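Local structure of 2-oxoadipate dioxygenase/decarboxylase, chloroplastic/amyloplastic (6W1K) at residues R87-F92 and K96-W101. The protein converts 2-oxoadipate and oxygen into D-2-hydroxyglutarate and carbon dioxide with the help of ferrous iron, a step of plant lysine catabolism. Sequence-based numbering, arbitrary orientation.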
loop_
_atom_site.group_PDB
_atom_site.type_symbol
_atom_site.label_atom_id
_atom_site.label_comp_id
_atom_site.label_asym_id
_atom_site.label_seq_id
_atom_site.Cartn_x
_atom_site.Cartn_y
_atom_site.Cartn_z
ATOM N N ARG A 87 -12.731 1.063 7.827
ATOM C CA ARG A 87 -13.790 0.816 6.862
ATOM C C ARG A 87 -13.968 -0.688 6.644
ATOM O O ARG A 87 -14.116 -1.431 7.617
ATOM C CB ARG A 87 -13.478 1.587 5.584
ATOM C CG ARG A 87 -13.297 3.115 5.869
ATOM C CD ARG A 87 -14.659 3.838 6.194
ATOM N NE ARG A 87 -15.500 3.824 5.007
ATOM C CZ ARG A 87 -15.562 4.792 4.093
ATOM N NH1 ARG A 87 -14.877 5.907 4.241
ATOM N NH2 ARG A 87 -16.327 4.651 3.027
ATOM N N GLU A 88 -13.966 -1.140 5.397
ATOM C CA GLU A 88 -14.363 -2.510 5.063
ATOM C C GLU A 88 -13.211 -3.500 5.283
ATOM O O GLU A 88 -12.031 -3.176 5.113
ATOM C CB GLU A 88 -14.834 -2.595 3.614
ATOM C CG GLU A 88 -15.696 -1.395 3.151
ATOM C CD GLU A 88 -16.841 -1.066 4.108
ATOM O OE1 GLU A 88 -17.488 -2.023 4.595
ATOM O OE2 GLU A 88 -17.088 0.148 4.367
ATOM N N GLU A 89 -13.577 -4.708 5.693
ATOM C CA GLU A 89 -12.648 -5.827 5.764
ATOM C C GLU A 89 -12.715 -6.649 4.486
ATOM O O GLU A 89 -13.802 -7.040 4.045
ATOM C CB GLU A 89 -12.984 -6.708 6.967
ATOM C CG GLU A 89 -12.071 -7.886 7.149
ATOM C CD GLU A 89 -12.498 -8.780 8.298
ATOM O OE1 GLU A 89 -12.351 -8.347 9.467
ATOM O OE2 GLU A 89 -12.991 -9.901 8.027
ATOM N N LEU A 90 -11.550 -6.957 3.924
ATOM C CA LEU A 90 -11.427 -7.829 2.763
ATOM C C LEU A 90 -10.747 -9.132 3.165
ATOM O O LEU A 90 -9.808 -9.125 3.975
ATOM C CB LEU A 90 -10.601 -7.135 1.686
ATOM C CG LEU A 90 -11.274 -5.958 0.980
ATOM C CD1 LEU A 90 -11.281 -4.741 1.873
ATOM C CD2 LEU A 90 -10.567 -5.654 -0.332
ATOM N N ARG A 91 -11.197 -10.246 2.594
ATOM C CA ARG A 91 -10.617 -11.551 2.881
ATOM C C ARG A 91 -10.026 -12.151 1.617
ATOM O O ARG A 91 -10.607 -12.037 0.539
ATOM C CB ARG A 91 -11.668 -12.485 3.480
ATOM C CG ARG A 91 -12.262 -11.927 4.758
ATOM C CD ARG A 91 -12.954 -13.010 5.601
ATOM N NE ARG A 91 -12.865 -12.689 7.030
ATOM C CZ ARG A 91 -11.812 -12.957 7.811
ATOM N NH1 ARG A 91 -10.734 -13.580 7.324
ATOM N NH2 ARG A 91 -11.840 -12.597 9.093
ATOM N N PHE A 92 -8.869 -12.814 1.766
ATOM C CA PHE A 92 -8.142 -13.446 0.663
ATOM C C PHE A 92 -7.874 -14.878 1.070
ATOM O O PHE A 92 -6.771 -15.197 1.545
ATOM C CB PHE A 92 -6.861 -12.677 0.350
ATOM C CG PHE A 92 -7.116 -11.263 0.030
ATOM C CD1 PHE A 92 -7.191 -10.313 1.050
ATOM C CD2 PHE A 92 -7.382 -10.866 -1.271
ATOM C CE1 PHE A 92 -7.502 -8.993 0.770
ATOM C CE2 PHE A 92 -7.691 -9.539 -1.553
ATOM C CZ PHE A 92 -7.741 -8.607 -0.523
ATOM N N LYS A 96 -4.443 -16.678 2.399
ATOM C CA LYS A 96 -4.513 -16.700 3.861
ATOM C C LYS A 96 -4.234 -15.319 4.449
ATOM O O LYS A 96 -3.462 -15.173 5.398
ATOM C CB LYS A 96 -3.553 -17.750 4.433
ATOM C CG LYS A 96 -3.685 -19.121 3.711
ATOM C CD LYS A 96 -3.265 -20.324 4.522
ATOM C CE LYS A 96 -3.389 -21.650 3.696
ATOM N NZ LYS A 96 -3.190 -22.834 4.566
ATOM N N LEU A 97 -4.899 -14.304 3.889
ATOM C CA LEU A 97 -4.750 -12.922 4.308
ATOM C C LEU A 97 -6.100 -12.309 4.668
ATOM O O LEU A 97 -7.141 -12.720 4.167
ATOM C CB LEU A 97 -4.123 -12.071 3.194
ATOM C CG LEU A 97 -2.884 -12.601 2.466
ATOM C CD1 LEU A 97 -2.548 -11.724 1.246
ATOM C CD2 LEU A 97 -1.722 -12.667 3.449
ATOM N N ARG A 98 -6.056 -11.303 5.529
ATOM C CA ARG A 98 -7.195 -10.446 5.856
ATOM C C ARG A 98 -6.657 -9.031 5.742
ATOM O O ARG A 98 -5.467 -8.802 5.964
ATOM C CB ARG A 98 -7.713 -10.746 7.272
ATOM C CG ARG A 98 -8.687 -9.757 7.830
ATOM C CD ARG A 98 -9.199 -10.218 9.209
ATOM N NE ARG A 98 -8.276 -9.874 10.288
ATOM C CZ ARG A 98 -8.366 -8.776 11.044
ATOM N NH1 ARG A 98 -9.352 -7.899 10.864
ATOM N NH2 ARG A 98 -7.465 -8.554 11.996
ATOM N N ALA A 99 -7.512 -8.087 5.337
ATOM C CA ALA A 99 -7.102 -6.701 5.210
ATOM C C ALA A 99 -8.232 -5.795 5.685
ATOM O O ALA A 99 -9.393 -6.167 5.638
ATOM C CB ALA A 99 -6.732 -6.339 3.765
ATOM N N LEU A 100 -7.858 -4.606 6.150
ATOM C CA LEU A 100 -8.787 -3.543 6.502
ATOM C C LEU A 100 -8.261 -2.269 5.886
ATOM O O LEU A 100 -7.049 -2.050 5.856
ATOM C CB LEU A 100 -8.867 -3.382 7.998
ATOM C CG LEU A 100 -10.010 -2.673 8.703
ATOM C CD1 LEU A 100 -11.332 -3.285 8.372
ATOM C CD2 LEU A 100 -9.724 -2.777 10.219
ATOM N N TRP A 101 -9.144 -1.416 5.414
ATOM C CA TRP A 101 -8.692 -0.112 4.964
ATOM C C TRP A 101 -9.304 0.971 5.844
ATOM O O TRP A 101 -10.272 0.742 6.576
ATOM C CB TRP A 101 -9.000 0.095 3.489
ATOM C CG TRP A 101 -10.398 0.380 3.086
ATOM C CD1 TRP A 101 -11.407 -0.521 2.838
ATOM C CD2 TRP A 101 -10.943 1.675 2.803
ATOM N NE1 TRP A 101 -12.539 0.138 2.400
ATOM C CE2 TRP A 101 -12.284 1.489 2.395
ATOM C CE3 TRP A 101 -10.419 2.973 2.856
ATOM C CZ2 TRP A 101 -13.118 2.556 2.037
ATOM C CZ3 TRP A 101 -11.255 4.045 2.476
ATOM C CH2 TRP A 101 -12.582 3.825 2.073
#
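Reciprocal N-H...O bonds join L90 to A99 and F92 to L97, making strands 85-92 and 97-103 an antiparallel hairpin. L90 N to A99 O and A99 N to L90 O are both 2.9 Å. At the turn, K96 and L97 both face F92 in a G1 bulge, while at the far end R87 N reaches W101 O at 2.8 Å.

A salt-bridge network occupies the face of E89, R91 and R98. E89 extends, CG anti to the backbone N (chi1 -179°): OE2 bridges to R91 NE of its own strand at 3.0 Å, OE1 more weakly across the hairpin to R98 NH1 at 3.3 Å. The R98 methylenes lie against the R91 guanidinium, CD 3.6 Å from NH2, the charges being shared with E89 and E126.

L90, F92, L97 and A99 line the other face, F92 CE1 meeting A99 CB at 4.1 Å. Away from the turn, R87 CB sits over the indole, 3.6 Å from the five-membered-ring centroid (CH-pi), and W101 CH2 lies over the R87 guanidinium; L90 CD1 and F294 also meet the indole, F294 edge-to-face. Replacing W101 by alanine would probably strip R87 of its support and F294 of its ring partner.

The hairpin thus separates a charged face from a largely apolar one, whose F92 packs against F303 of the 2-oxoadipate pocket.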